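Vivid PAS protein VVD (Neurospora crassa, PDB 3D72) senses blue light as a flavin-binding LOV photoreceptor of the PAS family and, once light-activated, forms a rapidly exchanging dimer, probably in circadian signalling. Local coordinates at residues E113-N116 with Q122-V125; T61-A66 with C73-S78; G8-M13 with P49-S54. The protein carries 1 engineered substitution. One frame throughout, in Å; residues are numbered along the deposited sequence.

Interaction 1. Residues E113-N116 with Q122-V125; sequences EVVN and QRFV. With FAD (flavin-adenine dinucleotide), chain C.
Phe124 wedges CG between its own backbone N and carbonyl carbon (chi1 72°), which brings one face of its ring under CB of Asn116; Asn116 keeps CG anti to its carbonyl carbon (chi1 -83°), which carries its carboxamide past the phenyl ring to the flavin. The first meeting is a CH-pi contact, with Asn116 CB 3.9 Å from the Phe124 ring centroid and over its face. The same two residues form a hydrogen-bonded antiparallel pair: Asn116 N donates to Phe124 O at 2.9 Å, and Phe124 N donates in return to Asn116 O.

The other sheet face carries Val115 and Val125, a non-hydrogen-bonded pair. Here the extended arm of Arg123 lays its guanidinium flat against Val115, whose CG1 stands 3.7 Å above the centre of that plane. Val125 CG1 rests on the flank of Glu113, 4.0 Å from its CD.

Asn116 reads the pyrimidine edge of the isoalloxazine. FAD N3 donates to Asn116 OD1 at 2.9 Å and almost straight (173°), while Asn116 ND2 donates to FAD O2, also at 2.9 Å. A second bond from Asn116 ND2 reaches Val115 O at 2.7 Å from above the carbonyl plane, and Asn126 ND2 donates to OD1, so both ends of the amide are gripped and its flip is fixed.

The two segments belong to one beta hairpin of the antiparallel PAS sheet, with 110-117 outermost and 123-134 between it and strand 140-146; Leu76, from the loop region beyond helix 65-68, packs on Asn116.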
loop_
_atom_site.group_PDB
_atom_site.type_symbol
_atom_site.label_atom_id
_atom_site.label_comp_id
_atom_site.label_asym_id
_atom_site.label_seq_id
_atom_site.Cartn_x
_atom_site.Cartn_y
_atom_site.Cartn_z
ATOM N N GLU A 113 9.573 -5.914 -22.215
ATOM C CA GLU A 113 9.950 -4.634 -22.781
ATOM C C GLU A 113 9.173 -4.619 -24.090
ATOM O O GLU A 113 9.267 -5.557 -24.882
ATOM C CB GLU A 113 11.448 -4.545 -23.069
ATOM C CG GLU A 113 12.307 -4.322 -21.845
ATOM C CD GLU A 113 13.606 -3.640 -22.200
ATOM O OE1 GLU A 113 14.181 -4.003 -23.245
ATOM O OE2 GLU A 113 14.049 -2.749 -21.445
ATOM N N VAL A 114 8.387 -3.575 -24.306
ATOM C CA VAL A 114 7.594 -3.494 -25.520
ATOM C C VAL A 114 7.692 -2.116 -26.145
ATOM O O VAL A 114 7.701 -1.102 -25.450
ATOM C CB VAL A 114 6.097 -3.828 -25.234
ATOM C CG1 VAL A 114 5.508 -2.834 -24.252
ATOM C CG2 VAL A 114 5.300 -3.817 -26.537
ATOM N N VAL A 115 7.792 -2.079 -27.467
ATOM C CA VAL A 115 7.864 -0.807 -28.156
ATOM C C VAL A 115 6.486 -0.163 -28.107
ATOM O O VAL A 115 5.492 -0.791 -28.462
ATOM C CB VAL A 115 8.296 -0.986 -29.626
ATOM C CG1 VAL A 115 8.180 0.337 -30.366
ATOM C CG2 VAL A 115 9.733 -1.486 -29.679
ATOM N N ASN A 116 6.441 1.082 -27.639
ATOM C CA ASN A 116 5.203 1.849 -27.535
ATOM C C ASN A 116 5.405 3.234 -28.136
ATOM O O ASN A 116 6.530 3.650 -28.439
ATOM C CB ASN A 116 4.767 2.003 -26.066
ATOM C CG ASN A 116 3.984 0.794 -25.531
ATOM O OD1 ASN A 116 3.514 0.815 -24.393
ATOM N ND2 ASN A 116 3.838 -0.248 -26.344
ATOM N N GLN A 122 6.026 9.773 -30.600
ATOM C CA GLN A 122 7.386 9.470 -30.165
ATOM C C GLN A 122 7.529 8.021 -29.714
ATOM O O GLN A 122 6.835 7.566 -28.806
ATOM C CB GLN A 122 7.814 10.389 -29.024
ATOM C CG GLN A 122 9.149 9.991 -28.402
ATOM C CD GLN A 122 9.394 10.650 -27.056
ATOM O OE1 GLN A 122 10.131 10.126 -26.220
ATOM N NE2 GLN A 122 8.781 11.811 -26.843
ATOM N N ARG A 123 8.450 7.309 -30.348
ATOM C CA ARG A 123 8.710 5.911 -30.030
ATOM C C ARG A 123 9.533 5.767 -28.755
ATOM O O ARG A 123 10.478 6.523 -28.520
ATOM C CB ARG A 123 9.475 5.249 -31.180
ATOM C CG ARG A 123 10.007 3.857 -30.871
ATOM C CD ARG A 123 10.898 3.355 -31.996
ATOM N NE ARG A 123 11.550 2.084 -31.682
ATOM C CZ ARG A 123 11.326 0.954 -32.343
ATOM N NH1 ARG A 123 10.466 0.932 -33.354
ATOM N NH2 ARG A 123 11.956 -0.155 -31.996
ATOM N N PHE A 124 9.164 4.797 -27.929
ATOM C CA PHE A 124 9.909 4.526 -26.711
ATOM C C PHE A 124 9.776 3.064 -26.328
ATOM O O PHE A 124 8.877 2.364 -26.801
ATOM C CB PHE A 124 9.463 5.434 -25.548
ATOM C CG PHE A 124 8.102 5.119 -24.978
ATOM C CD1 PHE A 124 6.945 5.607 -25.579
ATOM C CD2 PHE A 124 7.987 4.369 -23.812
ATOM C CE1 PHE A 124 5.690 5.357 -25.020
ATOM C CE2 PHE A 124 6.738 4.114 -23.245
ATOM C CZ PHE A 124 5.590 4.605 -23.849
ATOM N N VAL A 125 10.705 2.591 -25.505
ATOM C CA VAL A 125 10.665 1.216 -25.036
ATOM C C VAL A 125 10.044 1.276 -23.650
ATOM O O VAL A 125 10.555 1.943 -22.751
ATOM C CB VAL A 125 12.073 0.596 -24.946
ATOM C CG1 VAL A 125 11.970 -0.870 -24.545
ATOM C CG2 VAL A 125 12.784 0.733 -26.291
HETATM P PA FAD C . -3.435 -10.198 -29.753
HETATM O O1A FAD C . -4.134 -9.009 -30.314
HETATM O O2A FAD C . -4.136 -11.501 -29.817
HETATM O O5B FAD C . -2.015 -10.304 -30.453
HETATM C C5B FAD C . -1.065 -11.353 -30.178
HETATM C C4B FAD C . 0.038 -11.260 -31.229
HETATM O O4B FAD C . 0.941 -12.353 -30.985
HETATM C C3B FAD C . -0.437 -11.367 -32.694
HETATM O O3B FAD C . -0.016 -10.313 -33.521
HETATM C C2B FAD C . 0.053 -12.727 -33.178
HETATM O O2B FAD C . 0.503 -12.823 -34.504
HETATM C C1B FAD C . 1.105 -13.166 -32.155
HETATM N N9A FAD C . 0.971 -14.541 -31.712
HETATM C C8A FAD C . -0.095 -15.120 -31.081
HETATM N N7A FAD C . 0.064 -16.395 -30.809
HETATM C C5A FAD C . 1.317 -16.682 -31.323
HETATM C C6A FAD C . 2.086 -17.899 -31.346
HETATM N N6A FAD C . 1.614 -19.040 -30.836
HETATM N N1A FAD C . 3.319 -17.870 -31.929
HETATM C C2A FAD C . 3.769 -16.692 -32.443
HETATM N N3A FAD C . 3.144 -15.492 -32.469
HETATM C C4A FAD C . 1.876 -15.576 -31.874
HETATM N N1 FAD C . 0.508 -3.114 -23.758
HETATM C C2 FAD C . 1.331 -2.116 -24.169
HETATM O O2 FAD C . 1.818 -2.083 -25.314
HETATM N N3 FAD C . 1.667 -1.087 -23.276
HETATM C C4 FAD C . 1.197 -0.979 -21.966
HETATM O O4 FAD C . 1.569 -0.023 -21.246
HETATM C C4X FAD C . 0.354 -2.026 -21.543
HETATM N N5 FAD C . -0.173 -1.986 -20.238
HETATM C C5X FAD C . -1.007 -3.019 -19.848
HETATM C C6 FAD C . -1.552 -2.997 -18.527
HETATM C C7 FAD C . -2.415 -3.971 -18.085
HETATM C C7M FAD C . -2.925 -3.864 -16.641
HETATM C C8 FAD C . -2.831 -5.009 -18.955
HETATM C C8M FAD C . -3.799 -6.098 -18.538
HETATM C C9 FAD C . -2.288 -5.056 -20.290
HETATM C C9A FAD C . -1.393 -4.079 -20.758
HETATM N N10 FAD C . -0.816 -4.094 -22.093
HETATM C C10 FAD C . 0.001 -3.055 -22.480
HETATM C "C1'" FAD C . -1.090 -5.184 -23.071
HETATM C "C2'" FAD C . -2.306 -5.146 -23.963
HETATM O "O2'" FAD C . -3.402 -4.598 -23.221
HETATM C "C3'" FAD C . -2.552 -6.588 -24.467
HETATM O "O3'" FAD C . -2.791 -7.429 -23.340
HETATM C "C4'" FAD C . -1.337 -7.163 -25.270
HETATM O "O4'" FAD C . -1.168 -6.414 -26.458
HETATM C "C5'" FAD C . -1.499 -8.652 -25.617
HETATM O "O5'" FAD C . -2.876 -9.000 -25.833
HETATM P P FAD C . -3.620 -8.754 -27.213
HETATM O O1P FAD C . -5.051 -8.869 -26.921
HETATM O O2P FAD C . -3.179 -7.477 -27.825
HETATM O O3P FAD C . -3.200 -9.949 -28.199
HETATM O O HOH W 1 12.806 0.264 -20.976
#

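Interaction 2. Residues T61-A66 with C73-S78. With FAD (flavin-adenine dinucleotide), chain C.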
loop_
_atom_site.group_PDB
_atom_site.type_symbol
_atom_site.label_atom_id
_atom_site.label_comp_id
_atom_site.label_asym_id
_atom_site.label_seq_id
_atom_site.Cartn_x
_atom_site.Cartn_y
_atom_site.Cartn_z
ATOM N N THR A 61 2.718 8.930 -21.450
ATOM C CA THR A 61 2.196 8.643 -22.784
ATOM C C THR A 61 1.674 9.830 -23.579
ATOM O O THR A 61 1.543 9.745 -24.801
ATOM C CB THR A 61 1.072 7.581 -22.717
ATOM O OG1 THR A 61 -0.056 8.111 -22.006
ATOM C CG2 THR A 61 1.566 6.324 -22.018
ATOM N N GLY A 62 1.359 10.924 -22.894
ATOM C CA GLY A 62 0.851 12.105 -23.571
ATOM C C GLY A 62 -0.646 12.090 -23.832
ATOM O O GLY A 62 -1.189 13.037 -24.406
ATOM N N TYR A 63 -1.312 11.012 -23.428
ATOM C CA TYR A 63 -2.755 10.878 -23.615
ATOM C C TYR A 63 -3.501 11.344 -22.368
ATOM O O TYR A 63 -2.948 11.334 -21.278
ATOM C CB TYR A 63 -3.122 9.418 -23.905
ATOM C CG TYR A 63 -2.691 8.914 -25.267
ATOM C CD1 TYR A 63 -1.486 8.222 -25.441
ATOM C CD2 TYR A 63 -3.501 9.110 -26.385
ATOM C CE1 TYR A 63 -1.112 7.733 -26.691
ATOM C CE2 TYR A 63 -3.132 8.636 -27.632
ATOM C CZ TYR A 63 -1.940 7.948 -27.782
ATOM O OH TYR A 63 -1.594 7.475 -29.031
ATOM N N SER A 64 -4.755 11.753 -22.533
ATOM C CA SER A 64 -5.569 12.212 -21.407
ATOM C C SER A 64 -6.418 11.063 -20.864
ATOM O O SER A 64 -6.507 10.004 -21.485
ATOM C CB SER A 64 -6.503 13.335 -21.865
ATOM O OG SER A 64 -7.424 12.833 -22.819
ATOM N N ASN A 65 -7.039 11.275 -19.706
ATOM C CA ASN A 65 -7.899 10.256 -19.114
ATOM C C ASN A 65 -8.997 9.861 -20.096
ATOM O O ASN A 65 -9.280 8.677 -20.283
ATOM C CB ASN A 65 -8.551 10.779 -17.830
ATOM C CG ASN A 65 -7.958 10.165 -16.581
ATOM O OD1 ASN A 65 -7.889 8.944 -16.449
ATOM N ND2 ASN A 65 -7.532 11.012 -15.650
ATOM N N ALA A 66 -9.612 10.861 -20.724
ATOM C CA ALA A 66 -10.687 10.625 -21.681
ATOM C C ALA A 66 -10.240 9.772 -22.861
ATOM O O ALA A 66 -11.025 9.006 -23.417
ATOM C CB ALA A 66 -11.233 11.955 -22.184
ATOM N N CYS A 73 -5.148 -1.427 -23.520
ATOM C CA CYS A 73 -3.892 -0.706 -23.609
ATOM C C CYS A 73 -3.055 -0.950 -24.856
ATOM O O CYS A 73 -2.064 -0.259 -25.067
ATOM C CB CYS A 73 -3.061 -1.002 -22.365
ATOM S SG CYS A 73 -1.865 0.315 -21.935
ATOM N N ARG A 74 -3.443 -1.910 -25.689
ATOM C CA ARG A 74 -2.648 -2.183 -26.884
ATOM C C ARG A 74 -2.555 -0.998 -27.840
ATOM O O ARG A 74 -1.709 -1.007 -28.736
ATOM C CB ARG A 74 -3.187 -3.407 -27.644
ATOM C CG ARG A 74 -4.514 -3.178 -28.350
ATOM C CD ARG A 74 -4.875 -4.367 -29.247
ATOM N NE ARG A 74 -5.328 -5.531 -28.488
ATOM C CZ ARG A 74 -6.544 -5.668 -27.967
ATOM N NH1 ARG A 74 -6.853 -6.769 -27.289
ATOM N NH2 ARG A 74 -7.455 -4.722 -28.135
ATOM N N PHE A 75 -3.395 0.020 -27.662
ATOM C CA PHE A 75 -3.339 1.174 -28.565
ATOM C C PHE A 75 -1.976 1.861 -28.542
ATOM O O PHE A 75 -1.620 2.559 -29.480
ATOM C CB PHE A 75 -4.445 2.193 -28.237
ATOM C CG PHE A 75 -4.237 2.941 -26.950
ATOM C CD1 PHE A 75 -3.425 4.074 -26.904
ATOM C CD2 PHE A 75 -4.869 2.522 -25.778
ATOM C CE1 PHE A 75 -3.239 4.772 -25.715
ATOM C CE2 PHE A 75 -4.684 3.219 -24.585
ATOM C CZ PHE A 75 -3.875 4.343 -24.551
ATOM N N LEU A 76 -1.214 1.660 -27.471
ATOM C CA LEU A 76 0.106 2.271 -27.363
ATOM C C LEU A 76 1.095 1.629 -28.331
ATOM O O LEU A 76 2.183 2.156 -28.550
ATOM C CB LEU A 76 0.650 2.138 -25.928
ATOM C CG LEU A 76 -0.039 2.963 -24.834
ATOM C CD1 LEU A 76 0.571 2.629 -23.475
ATOM C CD2 LEU A 76 0.123 4.444 -25.126
ATOM N N GLN A 77 0.720 0.492 -28.909
ATOM C CA GLN A 77 1.614 -0.208 -29.821
ATOM C C GLN A 77 1.703 0.389 -31.214
ATOM O O GLN A 77 2.465 -0.096 -32.047
ATOM C CB GLN A 77 1.222 -1.683 -29.883
ATOM C CG GLN A 77 1.601 -2.432 -28.605
ATOM C CD GLN A 77 0.715 -3.620 -28.332
ATOM O OE1 GLN A 77 0.151 -4.220 -29.255
ATOM N NE2 GLN A 77 0.597 -3.986 -27.052
ATOM N N SER A 78 0.945 1.451 -31.451
ATOM C CA SER A 78 0.958 2.122 -32.750
ATOM C C SER A 78 1.090 3.631 -32.573
ATOM O O SER A 78 0.497 4.217 -31.671
ATOM C CB SER A 78 -0.322 1.812 -33.524
ATOM O OG SER A 78 -0.277 2.385 -34.820
HETATM P PA FAD C . -3.435 -10.198 -29.753
HETATM O O1A FAD C . -4.134 -9.009 -30.314
HETATM O O2A FAD C . -4.136 -11.501 -29.817
HETATM O O5B FAD C . -2.015 -10.304 -30.453
HETATM C C5B FAD C . -1.065 -11.353 -30.178
HETATM C C4B FAD C . 0.038 -11.260 -31.229
HETATM O O4B FAD C . 0.941 -12.353 -30.985
HETATM C C3B FAD C . -0.437 -11.367 -32.694
HETATM O O3B FAD C . -0.016 -10.313 -33.521
HETATM C C2B FAD C . 0.053 -12.727 -33.178
HETATM O O2B FAD C . 0.503 -12.823 -34.504
HETATM C C1B FAD C . 1.105 -13.166 -32.155
HETATM N N9A FAD C . 0.971 -14.541 -31.712
HETATM C C8A FAD C . -0.095 -15.120 -31.081
HETATM N N7A FAD C . 0.064 -16.395 -30.809
HETATM C C5A FAD C . 1.317 -16.682 -31.323
HETATM C C6A FAD C . 2.086 -17.899 -31.346
HETATM N N6A FAD C . 1.614 -19.040 -30.836
HETATM N N1A FAD C . 3.319 -17.870 -31.929
HETATM C C2A FAD C . 3.769 -16.692 -32.443
HETATM N N3A FAD C . 3.144 -15.492 -32.469
HETATM C C4A FAD C . 1.876 -15.576 -31.874
HETATM N N1 FAD C . 0.508 -3.114 -23.758
HETATM C C2 FAD C . 1.331 -2.116 -24.169
HETATM O O2 FAD C . 1.818 -2.083 -25.314
HETATM N N3 FAD C . 1.667 -1.087 -23.276
HETATM C C4 FAD C . 1.197 -0.979 -21.966
HETATM O O4 FAD C . 1.569 -0.023 -21.246
HETATM C C4X FAD C . 0.354 -2.026 -21.543
HETATM N N5 FAD C . -0.173 -1.986 -20.238
HETATM C C5X FAD C . -1.007 -3.019 -19.848
HETATM C C6 FAD C . -1.552 -2.997 -18.527
HETATM C C7 FAD C . -2.415 -3.971 -18.085
HETATM C C7M FAD C . -2.925 -3.864 -16.641
HETATM C C8 FAD C . -2.831 -5.009 -18.955
HETATM C C8M FAD C . -3.799 -6.098 -18.538
HETATM C C9 FAD C . -2.288 -5.056 -20.290
HETATM C C9A FAD C . -1.393 -4.079 -20.758
HETATM N N10 FAD C . -0.816 -4.094 -22.093
HETATM C C10 FAD C . 0.001 -3.055 -22.480
HETATM C "C1'" FAD C . -1.090 -5.184 -23.071
HETATM C "C2'" FAD C . -2.306 -5.146 -23.963
HETATM O "O2'" FAD C . -3.402 -4.598 -23.221
HETATM C "C3'" FAD C . -2.552 -6.588 -24.467
HETATM O "O3'" FAD C . -2.791 -7.429 -23.340
HETATM C "C4'" FAD C . -1.337 -7.163 -25.270
HETATM O "O4'" FAD C . -1.168 -6.414 -26.458
HETATM C "C5'" FAD C . -1.499 -8.652 -25.617
HETATM O "O5'" FAD C . -2.876 -9.000 -25.833
HETATM P P FAD C . -3.620 -8.754 -27.213
HETATM O O1P FAD C . -5.051 -8.869 -26.921
HETATM O O2P FAD C . -3.179 -7.477 -27.825
HETATM O O3P FAD C . -3.200 -9.949 -28.199
HETATM O O HOH W 2 0.085 5.381 -29.087
#
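This is a buried, mostly apolar contact in which Tyr63, just beyond helix 55-61, receives Phe75 and Leu76 from the 3-10 turn that lines the flavin pocket. Phe75 presents its edge to the face of Tyr63 in a T-shaped pair, centroids 5.2 Å apart and planes at 80°. The touching point is off-centre: Phe75 CE1 lies over the rim of the tyrosine ring, 3.8 Å from Tyr63 CE1. Leu76 splits its two methyls between protein and cofactor. Its CD2 fits between Tyr63 CE1 and Thr61 CG2, at 3.9 Å from the latter, while CD1 turns to the cofactor and comes 3.6 Å from FAD O4. At the polar end, Tyr63 OH shares a water with Ser78 O, 2.7 Å from the hydroxyl.

The remaining residues of 73-78 hold the cofactor. Arg74 NE and NH1 take the phosphate oxygens O2P and O1P of FAD edge-on, with NH1 to O1P at 2.8 Å; NH2 forms a salt bridge with Asp47. Gln77 NE2 bonds both FAD O4' and FAD O2, and Arg89 holds its OE1.

Cys73 places SG 3.2 Å from FAD C4X, with SG anti to its backbone N (chi1 -154°). That is far beyond a covalent bond, consistent with the dark state of a LOV domain, in which blue light drives the cysteine sulfur to add to this flavin carbon.

Interaction 3. Residues G8-M13 with P49-S54; sequences GGYDIM and PIVYAS
Ile12 sets CG1 squarely over the ring of Tyr52, 3.7 Å from the centroid and only 8° off the ring normal. Its CD1 continues across the same face to Tyr52 CD1, also at 3.7 Å. Chi1 of 178°, with CG anti to the backbone N, swings the Tyr52 ring out toward the start of helix 12-21, and chi2 of -90° turns its face to Ile12.

Just upstream on both segments, at Tyr10 and Val51, the aromatic and aliphatic roles are exchanged. Val51 lays CG2 on the face of Tyr10, 3.9 Å from the ring centroid and displaced toward the rim, with the two side chains crossing at about a right angle. On the same side of the Tyr10 ring, Val51 O comes obliquely to 3.4 Å from Tyr10 CE1. The Tyr10 hydroxyl passes 3.4 Å from Val51 CB on the way to a hydrogen bond with Ala6 N.

Two consecutive strand residues can both serve this surface because Val51 and Tyr52 face Leu40 together in a classic beta bulge, at the edge strand of the PAS sheet. The N-terminal segment thus packs onto the sheet as it enters the helix: Asp11 is the centre of an inverse gamma turn and the N-cap, its OD1 bonded to Gly14 N. Tyr142 of strand 140-146 meets the Tyr10 ring nearly perpendicularly.

A second subunit adds to the site. Met1 of that neighbouring chain packs on both Ile12 and Tyr52, and its Met13 rests on Asp11.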
loop_
_atom_site.group_PDB
_atom_site.type_symbol
_atom_site.label_atom_id
_atom_site.label_comp_id
_atom_site.label_asym_id
_atom_site.label_seq_id
_atom_site.Cartn_x
_atom_site.Cartn_y
_atom_site.Cartn_z
ATOM N N GLY A 8 -17.616 5.349 -7.244
ATOM C CA GLY A 8 -16.854 5.377 -6.000
ATOM C C GLY A 8 -15.396 5.238 -6.351
ATOM O O GLY A 8 -14.523 5.607 -5.560
ATOM N N GLY A 9 -15.108 4.703 -7.548
ATOM C CA GLY A 9 -13.733 4.575 -7.965
ATOM C C GLY A 9 -13.082 3.260 -7.579
ATOM O O GLY A 9 -13.733 2.368 -7.043
ATOM N N TYR A 10 -11.772 3.165 -7.790
ATOM C CA TYR A 10 -11.061 1.938 -7.473
ATOM C C TYR A 10 -10.124 1.971 -6.274
ATOM O O TYR A 10 -9.535 2.998 -5.982
ATOM C CB TYR A 10 -10.297 1.463 -8.708
ATOM C CG TYR A 10 -11.223 1.158 -9.856
ATOM C CD1 TYR A 10 -11.619 2.157 -10.738
ATOM C CD2 TYR A 10 -11.782 -0.111 -9.999
ATOM C CE1 TYR A 10 -12.567 1.896 -11.737
ATOM C CE2 TYR A 10 -12.725 -0.383 -10.988
ATOM C CZ TYR A 10 -13.116 0.628 -11.849
ATOM O OH TYR A 10 -14.076 0.375 -12.804
ATOM N N ASP A 11 -9.996 0.832 -5.600
ATOM C CA ASP A 11 -9.127 0.717 -4.428
ATOM C C ASP A 11 -7.666 0.538 -4.837
ATOM O O ASP A 11 -7.038 -0.470 -4.497
ATOM C CB ASP A 11 -9.549 -0.468 -3.552
ATOM C CG ASP A 11 -8.910 -0.427 -2.170
ATOM O OD1 ASP A 11 -8.191 0.556 -1.869
ATOM O OD2 ASP A 11 -9.137 -1.373 -1.388
ATOM N N ILE A 12 -7.130 1.531 -5.540
ATOM C CA ILE A 12 -5.752 1.475 -5.997
ATOM C C ILE A 12 -4.771 1.294 -4.842
ATOM O O ILE A 12 -3.839 0.495 -4.950
ATOM C CB ILE A 12 -5.380 2.738 -6.806
ATOM C CG1 ILE A 12 -6.330 2.885 -8.002
ATOM C CG2 ILE A 12 -3.921 2.658 -7.267
ATOM C CD1 ILE A 12 -6.398 1.662 -8.912
ATOM N N MET A 13 -4.969 2.008 -3.734
ATOM C CA MET A 13 -4.047 1.844 -2.600
ATOM C C MET A 13 -4.092 0.430 -2.035
ATOM O O MET A 13 -3.042 -0.181 -1.776
ATOM C CB MET A 13 -4.357 2.847 -1.488
ATOM C CG MET A 13 -4.081 4.278 -1.878
ATOM S SD MET A 13 -4.002 5.360 -0.432
ATOM C CE MET A 13 -5.705 5.618 -0.134
ATOM N N PRO A 49 -10.526 -3.677 -20.531
ATOM C CA PRO A 49 -10.359 -2.224 -20.581
ATOM C C PRO A 49 -9.692 -1.535 -19.392
ATOM O O PRO A 49 -9.810 -1.985 -18.256
ATOM C CB PRO A 49 -11.790 -1.739 -20.766
ATOM C CG PRO A 49 -12.560 -2.697 -19.922
ATOM C CD PRO A 49 -11.939 -4.035 -20.289
ATOM N N ILE A 50 -9.002 -0.435 -19.679
ATOM C CA ILE A 50 -8.380 0.375 -18.649
ATOM C C ILE A 50 -9.517 1.066 -17.907
ATOM O O ILE A 50 -10.359 1.718 -18.525
ATOM C CB ILE A 50 -7.472 1.471 -19.260
ATOM C CG1 ILE A 50 -6.296 0.827 -19.999
ATOM C CG2 ILE A 50 -6.989 2.410 -18.180
ATOM C CD1 ILE A 50 -5.509 1.803 -20.853
ATOM N N VAL A 51 -9.556 0.916 -16.590
ATOM C CA VAL A 51 -10.608 1.552 -15.795
ATOM C C VAL A 51 -10.010 2.596 -14.850
ATOM O O VAL A 51 -10.730 3.341 -14.185
ATOM C CB VAL A 51 -11.449 0.507 -14.994
ATOM C CG1 VAL A 51 -12.245 -0.360 -15.957
ATOM C CG2 VAL A 51 -10.550 -0.363 -14.133
ATOM N N TYR A 52 -8.680 2.641 -14.784
ATOM C CA TYR A 52 -7.977 3.630 -13.968
ATOM C C TYR A 52 -6.584 3.870 -14.524
ATOM O O TYR A 52 -5.895 2.923 -14.880
ATOM C CB TYR A 52 -7.837 3.181 -12.510
ATOM C CG TYR A 52 -7.075 4.189 -11.673
ATOM C CD1 TYR A 52 -5.686 4.123 -11.542
ATOM C CD2 TYR A 52 -7.741 5.251 -11.075
ATOM C CE1 TYR A 52 -4.984 5.102 -10.837
ATOM C CE2 TYR A 52 -7.049 6.229 -10.373
ATOM C CZ TYR A 52 -5.677 6.151 -10.260
ATOM O OH TYR A 52 -5.019 7.142 -9.575
ATOM N N ALA A 53 -6.180 5.137 -14.595
ATOM C CA ALA A 53 -4.847 5.488 -15.084
ATOM C C ALA A 53 -4.262 6.559 -14.175
ATOM O O ALA A 53 -4.911 7.564 -13.883
ATOM C CB ALA A 53 -4.917 5.995 -16.525
ATOM N N SER A 54 -3.036 6.339 -13.709
ATOM C CA SER A 54 -2.404 7.314 -12.831
ATOM C C SER A 54 -1.948 8.521 -13.633
ATOM O O SER A 54 -1.735 8.434 -14.842
ATOM C CB SER A 54 -1.202 6.703 -12.103
ATOM O OG SER A 54 -0.066 6.644 -12.942
#

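Along the chain interaction 3 closes first, then interaction 2, before interaction 1 opens. Interactions 1 and 3 use the two outermost strands of the five-stranded sheet, 110-117 and 50-53, their centres about 24 Å apart on opposite sides of the chain's centre. Interaction 2 bridges that distance, centred about 12 Å from interaction 1 and 16 Å from interaction 3. It meets interaction 1 where Leu76 and Gln77 pack on Asn116, and interaction 3 where Ile50 CD1 lies against Cys73 and Phe75. Interactions 1 and 2 both grip FAD; a change at the flavin might pass from Cys73 through Ile50 to Val51 and Tyr52, which carry segment 8-13 beside the second subunit, a route inferred from packing alone.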